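Local coordinates for SusD-like protein BACOVA_02651 (Bacteroides ovatus, PDB 5E75) that binds polysaccharide at the cell surface and probably captures xyloglucan before its transport into the periplasm for degradation, at residues Ala31-Asn36 against Gly254-Cys259; Phe234-Asn239 against Asp343-Gln348; Asn241-Leu246 against Arg391-Ile396. One frame throughout, in Å; residues are numbered along the deposited sequence.

Interaction 1 of 3, residues Ala31-Asn36 against Gly254-Cys259; sequences AWFDYN and GEWYEC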
loop_
_atom_site.group_PDB
_atom_site.type_symbol
_atom_site.label_atom_id
_atom_site.label_comp_id
_atom_site.label_asym_id
_atom_site.label_seq_id
_atom_site.Cartn_x
_atom_site.Cartn_y
_atom_site.Cartn_z
ATOM N N ALA A 31 -14.010 -7.841 4.406
ATOM C CA ALA A 31 -14.120 -7.388 3.030
ATOM C C ALA A 31 -12.799 -7.450 2.260
ATOM O O ALA A 31 -12.796 -7.776 1.076
ATOM C CB ALA A 31 -14.660 -5.987 3.001
ATOM N N TRP A 32 -11.700 -7.173 2.962
ATOM C CA TRP A 32 -10.362 -7.066 2.366
ATOM C C TRP A 32 -9.574 -8.372 2.417
ATOM O O TRP A 32 -8.483 -8.468 1.846
ATOM C CB TRP A 32 -9.569 -5.985 3.109
ATOM C CG TRP A 32 -10.083 -4.599 2.887
ATOM C CD1 TRP A 32 -10.923 -3.903 3.707
ATOM C CD2 TRP A 32 -9.803 -3.739 1.772
ATOM N NE1 TRP A 32 -11.212 -2.672 3.155
ATOM C CE2 TRP A 32 -10.525 -2.541 1.976
ATOM C CE3 TRP A 32 -9.034 -3.876 0.614
ATOM C CZ2 TRP A 32 -10.490 -1.482 1.056
ATOM C CZ3 TRP A 32 -8.998 -2.827 -0.285
ATOM C CH2 TRP A 32 -9.710 -1.644 -0.054
ATOM N N PHE A 33 -10.120 -9.381 3.077
ATOM C CA PHE A 33 -9.363 -10.584 3.396
ATOM C C PHE A 33 -8.765 -11.281 2.159
ATOM O O PHE A 33 -7.598 -11.688 2.196
ATOM C CB PHE A 33 -10.232 -11.561 4.207
ATOM C CG PHE A 33 -9.499 -12.801 4.629
ATOM C CD1 PHE A 33 -8.725 -12.819 5.784
ATOM C CD2 PHE A 33 -9.580 -13.944 3.864
ATOM C CE1 PHE A 33 -8.039 -13.958 6.154
ATOM C CE2 PHE A 33 -8.887 -15.088 4.237
ATOM C CZ PHE A 33 -8.125 -15.087 5.381
ATOM N N ASP A 34 -9.516 -11.423 1.072
ATOM C CA ASP A 34 -9.017 -12.178 -0.080
ATOM C C ASP A 34 -7.814 -11.480 -0.698
ATOM O O ASP A 34 -6.989 -12.123 -1.327
ATOM C CB ASP A 34 -10.074 -12.395 -1.177
ATOM C CG ASP A 34 -11.086 -13.457 -0.830
ATOM O OD1 ASP A 34 -10.957 -14.085 0.240
ATOM O OD2 ASP A 34 -12.009 -13.663 -1.656
ATOM N N TYR A 35 -7.739 -10.159 -0.553
ATOM C CA TYR A 35 -6.588 -9.394 -1.044
ATOM C C TYR A 35 -5.424 -9.470 -0.063
ATOM O O TYR A 35 -4.310 -9.818 -0.456
ATOM C CB TYR A 35 -7.013 -7.943 -1.270
ATOM C CG TYR A 35 -5.909 -6.943 -1.573
ATOM C CD1 TYR A 35 -5.066 -7.109 -2.665
ATOM C CD2 TYR A 35 -5.744 -5.805 -0.788
ATOM C CE1 TYR A 35 -4.083 -6.172 -2.956
ATOM C CE2 TYR A 35 -4.752 -4.875 -1.074
ATOM C CZ TYR A 35 -3.936 -5.067 -2.160
ATOM O OH TYR A 35 -2.943 -4.148 -2.477
ATOM N N ASN A 36 -5.688 -9.176 1.204
ATOM C CA ASN A 36 -4.639 -9.183 2.213
ATOM C C ASN A 36 -4.006 -10.545 2.417
ATOM O O ASN A 36 -2.844 -10.625 2.800
ATOM C CB ASN A 36 -5.162 -8.651 3.556
ATOM C CG ASN A 36 -4.051 -8.317 4.512
ATOM O OD1 ASN A 36 -3.415 -7.255 4.377
ATOM N ND2 ASN A 36 -3.772 -9.208 5.463
ATOM N N GLY A 254 -10.081 -13.473 16.573
ATOM C CA GLY A 254 -11.400 -13.631 15.963
ATOM C C GLY A 254 -11.453 -14.731 14.915
ATOM O O GLY A 254 -10.658 -15.665 14.952
ATOM N N GLU A 255 -12.389 -14.622 13.972
ATOM C CA GLU A 255 -12.584 -15.661 12.957
ATOM C C GLU A 255 -11.475 -15.643 11.913
ATOM O O GLU A 255 -10.767 -14.645 11.775
ATOM C CB GLU A 255 -13.937 -15.492 12.262
ATOM C CG GLU A 255 -15.142 -15.611 13.181
ATOM C CD GLU A 255 -15.224 -16.954 13.881
ATOM O OE1 GLU A 255 -14.704 -17.951 13.337
ATOM O OE2 GLU A 255 -15.806 -17.010 14.981
ATOM N N TRP A 256 -11.335 -16.738 11.170
ATOM C CA TRP A 256 -10.270 -16.859 10.182
ATOM C C TRP A 256 -10.283 -15.715 9.156
ATOM O O TRP A 256 -9.235 -15.218 8.769
ATOM C CB TRP A 256 -10.345 -18.207 9.456
ATOM C CG TRP A 256 -11.631 -18.434 8.718
ATOM C CD1 TRP A 256 -12.780 -18.977 9.220
ATOM C CD2 TRP A 256 -11.897 -18.131 7.342
ATOM N NE1 TRP A 256 -13.745 -19.026 8.242
ATOM C CE2 TRP A 256 -13.228 -18.514 7.080
ATOM C CE3 TRP A 256 -11.139 -17.572 6.307
ATOM C CZ2 TRP A 256 -13.819 -18.355 5.827
ATOM C CZ3 TRP A 256 -11.729 -17.415 5.063
ATOM C CH2 TRP A 256 -13.056 -17.805 4.834
ATOM N N TYR A 257 -11.468 -15.302 8.722
ATOM C CA TYR A 257 -11.593 -14.245 7.709
ATOM C C TYR A 257 -11.392 -12.841 8.293
ATOM O O TYR A 257 -11.517 -11.845 7.576
ATOM C CB TYR A 257 -12.966 -14.332 7.030
ATOM C CG TYR A 257 -14.126 -14.349 7.998
ATOM C CD1 TYR A 257 -14.512 -13.199 8.678
ATOM C CD2 TYR A 257 -14.844 -15.516 8.226
ATOM C CE1 TYR A 257 -15.573 -13.217 9.569
ATOM C CE2 TYR A 257 -15.906 -15.538 9.109
ATOM C CZ TYR A 257 -16.264 -14.386 9.775
ATOM O OH TYR A 257 -17.319 -14.403 10.654
ATOM N N GLU A 258 -11.086 -12.770 9.585
ATOM C CA GLU A 258 -10.840 -11.517 10.292
ATOM C C GLU A 258 -9.379 -11.360 10.690
ATOM O O GLU A 258 -9.025 -10.420 11.376
ATOM C CB GLU A 258 -11.653 -11.470 11.587
ATOM C CG GLU A 258 -13.144 -11.390 11.414
ATOM C CD GLU A 258 -13.849 -11.289 12.753
ATOM O OE1 GLU A 258 -13.545 -12.112 13.647
ATOM O OE2 GLU A 258 -14.689 -10.381 12.919
ATOM N N CYS A 259 -8.529 -12.294 10.289
ATOM C CA CYS A 259 -7.122 -12.259 10.686
ATOM C C CYS A 259 -6.204 -11.801 9.580
ATOM O O CYS A 259 -6.515 -11.974 8.402
ATOM C CB CYS A 259 -6.644 -13.665 11.062
ATOM S SG CYS A 259 -7.346 -14.377 12.535
HETATM O O HOH W 1 -5.371 -11.692 5.879
#

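Interaction 2 of 3, residues Phe234-Asn239 against Asp343-Gln348; sequences FKYKNN and DGKVKQ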
loop_
_atom_site.group_PDB
_atom_site.type_symbol
_atom_site.label_atom_id
_atom_site.label_comp_id
_atom_site.label_asym_id
_atom_site.label_seq_id
_atom_site.Cartn_x
_atom_site.Cartn_y
_atom_site.Cartn_z
ATOM N N PHE A 234 4.819 0.606 13.359
ATOM C CA PHE A 234 4.754 -0.782 12.911
ATOM C C PHE A 234 4.833 -1.750 14.076
ATOM O O PHE A 234 5.284 -2.885 13.937
ATOM C CB PHE A 234 5.831 -1.003 11.843
ATOM C CG PHE A 234 5.845 0.088 10.820
ATOM C CD1 PHE A 234 4.842 0.174 9.865
ATOM C CD2 PHE A 234 6.818 1.067 10.855
ATOM C CE1 PHE A 234 4.824 1.219 8.950
ATOM C CE2 PHE A 234 6.796 2.114 9.929
ATOM C CZ PHE A 234 5.819 2.171 8.980
ATOM N N LYS A 235 4.308 -1.291 15.217
ATOM C CA LYS A 235 4.150 -2.095 16.419
ATOM C C LYS A 235 2.666 -2.189 16.740
ATOM O O LYS A 235 1.927 -1.204 16.619
ATOM C CB LYS A 235 4.886 -1.449 17.587
ATOM C CG LYS A 235 6.366 -1.312 17.369
ATOM C CD LYS A 235 7.044 -0.544 18.498
ATOM C CE LYS A 235 8.479 -0.174 18.147
ATOM N NZ LYS A 235 9.102 0.664 19.195
ATOM N N TYR A 236 2.231 -3.372 17.144
ATOM C CA TYR A 236 0.815 -3.631 17.399
ATOM C C TYR A 236 0.201 -2.723 18.476
ATOM O O TYR A 236 -0.961 -2.318 18.362
ATOM C CB TYR A 236 0.613 -5.117 17.731
ATOM C CG TYR A 236 -0.363 -5.403 18.841
ATOM C CD1 TYR A 236 -1.715 -5.481 18.594
ATOM C CD2 TYR A 236 0.088 -5.614 20.135
ATOM C CE1 TYR A 236 -2.612 -5.753 19.631
ATOM C CE2 TYR A 236 -0.771 -5.870 21.156
ATOM C CZ TYR A 236 -2.115 -5.946 20.907
ATOM O OH TYR A 236 -2.958 -6.210 21.962
ATOM N N LYS A 237 0.973 -2.380 19.503
ATOM C CA LYS A 237 0.456 -1.514 20.562
ATOM C C LYS A 237 0.078 -0.151 20.029
ATOM O O LYS A 237 -0.674 0.571 20.681
ATOM C CB LYS A 237 1.475 -1.335 21.686
ATOM C CG LYS A 237 1.661 -2.544 22.593
ATOM C CD LYS A 237 0.423 -2.863 23.391
ATOM C CE LYS A 237 0.763 -3.768 24.568
ATOM N NZ LYS A 237 -0.478 -4.186 25.281
ATOM N N ASN A 238 0.591 0.218 18.855
ATOM C CA ASN A 238 0.284 1.511 18.252
ATOM C C ASN A 238 -0.634 1.403 17.045
ATOM O O ASN A 238 -0.740 2.357 16.277
ATOM C CB ASN A 238 1.568 2.247 17.875
ATOM C CG ASN A 238 2.452 2.489 19.070
ATOM O OD1 ASN A 238 1.970 2.909 20.128
ATOM N ND2 ASN A 238 3.733 2.179 18.941
ATOM N N ASN A 239 -1.331 0.276 16.891
ATOM C CA ASN A 239 -2.403 0.212 15.907
ATOM C C ASN A 239 -3.318 1.414 16.167
ATOM O O ASN A 239 -3.597 1.754 17.323
ATOM C CB ASN A 239 -3.231 -1.069 16.054
ATOM C CG ASN A 239 -2.608 -2.287 15.378
ATOM O OD1 ASN A 239 -1.705 -2.189 14.541
ATOM N ND2 ASN A 239 -3.119 -3.448 15.735
ATOM N N ASP A 343 1.071 -9.126 23.355
ATOM C CA ASP A 343 -0.046 -9.661 24.166
ATOM C C ASP A 343 -0.419 -11.085 23.764
ATOM O O ASP A 343 -1.585 -11.473 23.835
ATOM C CB ASP A 343 -1.280 -8.740 24.083
ATOM C CG ASP A 343 -1.060 -7.389 24.749
ATOM O OD1 ASP A 343 -0.254 -7.300 25.702
ATOM O OD2 ASP A 343 -1.712 -6.411 24.324
ATOM N N GLY A 344 0.581 -11.854 23.345
ATOM C CA GLY A 344 0.387 -13.232 22.945
ATOM C C GLY A 344 -0.197 -13.418 21.559
ATOM O O GLY A 344 -0.420 -14.551 21.138
ATOM N N LYS A 345 -0.426 -12.320 20.836
ATOM C CA LYS A 345 -1.201 -12.371 19.600
ATOM C C LYS A 345 -0.350 -12.550 18.336
ATOM O O LYS A 345 -0.517 -11.831 17.349
ATOM C CB LYS A 345 -2.029 -11.094 19.461
ATOM C CG LYS A 345 -3.011 -10.822 20.602
ATOM C CD LYS A 345 -3.651 -9.454 20.442
ATOM C CE LYS A 345 -4.796 -9.257 21.424
ATOM N NZ LYS A 345 -5.303 -7.862 21.393
ATOM N N VAL A 346 0.573 -13.498 18.375
ATOM C CA VAL A 346 1.355 -13.887 17.205
ATOM C C VAL A 346 1.245 -15.404 17.106
ATOM O O VAL A 346 1.640 -16.113 18.032
ATOM C CB VAL A 346 2.835 -13.481 17.321
ATOM C CG1 VAL A 346 3.630 -14.025 16.125
ATOM C CG2 VAL A 346 2.986 -11.965 17.426
ATOM N N LYS A 347 0.694 -15.903 16.004
ATOM C CA LYS A 347 0.602 -17.336 15.739
ATOM C C LYS A 347 0.872 -17.560 14.266
ATOM O O LYS A 347 1.004 -16.599 13.505
ATOM C CB LYS A 347 -0.787 -17.882 16.105
ATOM C CG LYS A 347 -1.025 -18.033 17.595
ATOM C CD LYS A 347 -2.377 -18.670 17.905
ATOM C CE LYS A 347 -2.464 -19.134 19.368
ATOM N NZ LYS A 347 -1.861 -20.499 19.670
ATOM N N GLN A 348 1.014 -18.816 13.856
ATOM C CA GLN A 348 1.226 -19.138 12.453
ATOM C C GLN A 348 0.158 -18.447 11.611
ATOM O O GLN A 348 -1.033 -18.530 11.919
ATOM C CB GLN A 348 1.175 -20.652 12.232
ATOM C CG GLN A 348 1.376 -21.075 10.792
ATOM C CD GLN A 348 1.391 -22.582 10.627
ATOM O OE1 GLN A 348 2.358 -23.235 10.979
ATOM N NE2 GLN A 348 0.309 -23.136 10.095
#

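Interaction 3 of 3, residues Asn241-Leu246 against Arg391-Ile396; sequences NQESLL and RERAKI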
loop_
_atom_site.group_PDB
_atom_site.type_symbol
_atom_site.label_atom_id
_atom_site.label_comp_id
_atom_site.label_asym_id
_atom_site.label_seq_id
_atom_site.Cartn_x
_atom_site.Cartn_y
_atom_site.Cartn_z
ATOM N N ASN A 241 -2.855 4.554 15.822
ATOM C CA ASN A 241 -2.192 5.769 16.257
ATOM C C ASN A 241 -2.695 6.977 15.457
ATOM O O ASN A 241 -3.406 6.827 14.453
ATOM C CB ASN A 241 -0.679 5.609 16.096
ATOM C CG ASN A 241 -0.266 5.440 14.643
ATOM O OD1 ASN A 241 -0.209 6.412 13.893
ATOM N ND2 ASN A 241 -0.013 4.201 14.236
ATOM N N GLN A 242 -2.319 8.178 15.876
ATOM C CA GLN A 242 -2.878 9.379 15.260
ATOM C C GLN A 242 -2.505 9.560 13.788
ATOM O O GLN A 242 -3.218 10.260 13.059
ATOM C CB GLN A 242 -2.484 10.630 16.044
ATOM C CG GLN A 242 -1.007 10.940 16.030
ATOM C CD GLN A 242 -0.699 12.286 16.646
ATOM O OE1 GLN A 242 -1.354 13.286 16.335
ATOM N NE2 GLN A 242 0.299 12.321 17.519
ATOM N N GLU A 243 -1.400 8.946 13.362
ATOM C CA GLU A 243 -0.956 9.011 11.963
ATOM C C GLU A 243 -1.733 8.029 11.066
ATOM O O GLU A 243 -1.717 8.143 9.828
ATOM C CB GLU A 243 0.565 8.772 11.872
ATOM C CG GLU A 243 1.118 8.753 10.462
ATOM C CD GLU A 243 2.630 8.843 10.392
ATOM O OE1 GLU A 243 3.279 9.053 11.431
ATOM O OE2 GLU A 243 3.150 8.680 9.275
ATOM N N SER A 244 -2.413 7.070 11.683
ATOM C CA SER A 244 -3.171 6.067 10.948
ATOM C C SER A 244 -4.530 6.646 10.551
ATOM O O SER A 244 -5.479 6.668 11.363
ATOM C CB SER A 244 -3.365 4.829 11.826
ATOM O OG SER A 244 -3.926 3.749 11.098
ATOM N N LEU A 245 -4.653 7.121 9.316
ATOM C CA LEU A 245 -5.911 7.700 8.848
ATOM C C LEU A 245 -6.905 6.612 8.445
ATOM O O LEU A 245 -8.107 6.740 8.691
ATOM C CB LEU A 245 -5.659 8.669 7.689
ATOM C CG LEU A 245 -4.944 9.972 8.079
ATOM C CD1 LEU A 245 -4.531 10.773 6.877
ATOM C CD2 LEU A 245 -5.862 10.807 8.943
ATOM N N LEU A 246 -6.415 5.529 7.853
ATOM C CA LEU A 246 -7.272 4.428 7.443
ATOM C C LEU A 246 -6.432 3.160 7.406
ATOM O O LEU A 246 -5.324 3.149 6.856
ATOM C CB LEU A 246 -7.878 4.706 6.064
ATOM C CG LEU A 246 -9.018 3.795 5.622
ATOM C CD1 LEU A 246 -10.213 3.916 6.574
ATOM C CD2 LEU A 246 -9.444 4.091 4.198
ATOM N N ARG A 391 11.043 14.121 6.293
ATOM C CA ARG A 391 12.499 14.028 6.446
ATOM C C ARG A 391 12.902 14.166 7.920
ATOM O O ARG A 391 13.730 13.394 8.441
ATOM C CB ARG A 391 13.183 15.155 5.663
ATOM C CG ARG A 391 12.875 15.219 4.166
ATOM C CD ARG A 391 13.677 14.238 3.353
ATOM N NE ARG A 391 15.124 14.495 3.409
ATOM C CZ ARG A 391 16.021 13.779 2.743
ATOM N NH1 ARG A 391 15.636 12.794 1.942
ATOM N NH2 ARG A 391 17.319 14.057 2.851
ATOM N N GLU A 392 12.363 15.192 8.568
ATOM C CA GLU A 392 12.676 15.492 9.961
ATOM C C GLU A 392 12.304 14.324 10.877
ATOM O O GLU A 392 13.053 13.965 11.788
ATOM C CB GLU A 392 11.933 16.758 10.392
ATOM C CG GLU A 392 12.215 17.251 11.785
ATOM C CD GLU A 392 11.593 18.605 11.998
ATOM O OE1 GLU A 392 10.387 18.751 11.711
ATOM O OE2 GLU A 392 12.323 19.544 12.398
ATOM N N ARG A 393 11.142 13.713 10.644
ATOM C CA ARG A 393 10.728 12.594 11.473
ATOM C C ARG A 393 11.682 11.404 11.327
ATOM O O ARG A 393 11.940 10.688 12.302
ATOM C CB ARG A 393 9.280 12.195 11.145
ATOM C CG ARG A 393 8.665 11.202 12.125
ATOM C CD ARG A 393 8.834 9.722 11.706
ATOM N NE ARG A 393 8.069 9.415 10.503
ATOM C CZ ARG A 393 6.760 9.178 10.498
ATOM N NH1 ARG A 393 6.070 9.168 11.630
ATOM N NH2 ARG A 393 6.125 8.954 9.353
ATOM N N ALA A 394 12.225 11.231 10.122
ATOM C CA ALA A 394 13.230 10.198 9.855
ATOM C C ALA A 394 14.613 10.565 10.404
ATOM O O ALA A 394 15.533 9.758 10.329
ATOM C CB ALA A 394 13.327 9.934 8.360
ATOM N N LYS A 395 14.735 11.779 10.941
ATOM C CA LYS A 395 15.980 12.304 11.520
ATOM C C LYS A 395 17.090 12.461 10.472
ATOM O O LYS A 395 18.272 12.270 10.763
ATOM C CB LYS A 395 16.436 11.474 12.725
ATOM C CG LYS A 395 15.340 11.105 13.738
ATOM C CD LYS A 395 14.684 12.294 14.412
ATOM C CE LYS A 395 13.649 11.870 15.487
ATOM N NZ LYS A 395 12.204 11.748 15.017
ATOM N N ILE A 396 16.710 12.829 9.253
ATOM C CA ILE A 396 17.663 13.172 8.215
ATOM C C ILE A 396 17.472 14.620 7.747
ATOM O O ILE A 396 16.499 15.296 8.107
ATOM C CB ILE A 396 17.622 12.170 7.027
ATOM C CG1 ILE A 396 16.288 12.231 6.266
ATOM C CG2 ILE A 396 17.914 10.754 7.545
ATOM C CD1 ILE A 396 16.268 11.327 5.054
#

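Interaction 1 of 3, residues Ala31-Asn36 against Gly254-Cys259
Phe33, in the short helix 33-36, carries nearly all of this contact by pushing its ring against the 3-10 turn 256-258. Its CG stands anti to the backbone N (chi1 -177°), which carries the ring toward the 3-10 turn. One face of the ring receives the backbone of Tyr257, whose CA lies 3.9 Å from the ring centroid in a CH-pi contact 17° off the normal. The six-membered ring of Trp256 turns its edge toward the face of Phe33 in an offset T-shaped pair, with centroids 5.5 Å apart and planes at 84°; Phe33 CE2 and Trp256 CZ3 come within 3.8 Å. At the ring edge, Phe33 CE1 meets the carbonyl oxygen of Cys259 at 3.4 Å, close to the ring plane. Tyr257 O is buried against CD1 of Phe33 and has no hydrogen-bond partner. Three residues on, Asn36 supplies the polar link: a water accepts from Asn36 ND2 at 3.0 Å and donates to Cys259 O at 2.8 Å. Asn36 ND2 also bonds Asn260, while its OD1 bonds Thr355, so the amide is held from both ends. Arg30 makes a cation-pi contact with the Tyr257 ring. A Phe ring packed on a 3-10 turn, with an edge-to-face Trp partner and a water bridge, joins the N-terminal part of this SusD-family protein to the loop between strand 244-248 and helix 263-266.

Interaction 2 of 3, residues Phe234-Asn239 against Asp343-Gln348
Two surface loops are joined here by a chain of polar bonds running from Lys345 through the Tyr236 hydroxyl to Asp343, with Lys237 closing on the same carboxylate. Lys345 NZ donates to Tyr236 OH at 2.9 Å, and that hydroxyl in turn donates to Asp343 OD2 at 2.7 Å, so it takes one hydrogen bond and gives another. The hydroxyl meets the anti lone pair of Asp343 OD2, the side away from OD1. Asp343 OD2 lies at the edge of the Tyr236 ring, near its plane, while the carboxylate is turned 89° to the ring. From the syn side comes Lys237 NZ, 2.7 Å from Asp343 OD2 and 16° out of the carboxylate plane, forming a salt bridge; its second bond, to OD1 of Asp343, is weak at 3.2 Å. Tyr236 and Lys237 are the 3-10 segment in the loop that leads into strand 244-248, and the facing loop leads into its antiparallel partner, strand 355-359. Lys237 bends at chi2 (-65°), which turns its ammonium toward the carboxylate. Lys345, the centre of an inverse gamma turn, instead reaches across with its chain extended beyond CG, and its CD lies 3.6 Å from Tyr236 OH. The Lys237 salt bridge and the hydroxyl bond would probably favour the ionised carboxylate. The Tyr236 side chain also touches Asn342 and Pro352.

Interaction 3 of 3, residues Asn241-Leu246 against Arg391-Ile396
In both Glu243 and Arg393 the side chain leaves with CG opposite the main-chain N, and the two approach from opposite directions. In Glu243 chi1 is 177° and the chain stays extended beyond CG, so the carboxylate is carried well away from the type I turn Asn241-Ser244. Arg393 instead bends at chi2 and chi3, and this folds its guanidinium round to meet the acid end-on. Arg393 NH1 donates to Glu243 OE1 at 2.8 Å, with an N-H...O angle of 167°. Its neighbour NH2 donates to Glu243 OE2 at 3.0 Å and is equally straight, at 172°. Both oxygens use their syn lone pairs, and the two planes are nearly coplanar, making a paired, bidentate salt bridge. The turn carrying Glu243 is steadied by the backbone bond from Ser244 N to Asn241 O, 3.0 Å long. Across the contact, Arg393 sits in the last turn of helix 382-393, which closes in a Schellman motif with Lys395 at positive phi; Lys395 NZ folds back to Arg393 O at 2.9 Å. Side chains of both partners touch Ala361 of helix 360-372. The bridge belongs to a wider charge network, since Glu243 OE2 also pairs with Arg359, while Arg393 NH2 pairs with Glu414 and NH1 bonds Met227 O. Although both residues are buried, the neighbouring opposite charges probably keep them ionised, and the double grip fixes the rotation of both flat groups while tying the turn that leads into strand 244-248 to the end of helix 382-393.

From the N terminus, the chain passes through 31-36 and then a long, mainly helical part before reaching 234-239 and, almost at once, 241-246. Interaction 1 closes first, when 254-259 returns to the short helix 33-36 and ties the N-terminal part to the loop beyond strand 244-248. Interaction 2 closes at 343-348, joining the loops that precede the two antiparallel strands 244-248 and 355-359. Interaction 3 closes last, at the end of helix 382-393, tying the turn before strand 244-248 to that helix end. All three cross one another and none nests. Interactions 2 and 3 adjoin in sequence, yet their centres lie 20 Å apart: one is at the surface, the other buried among helices.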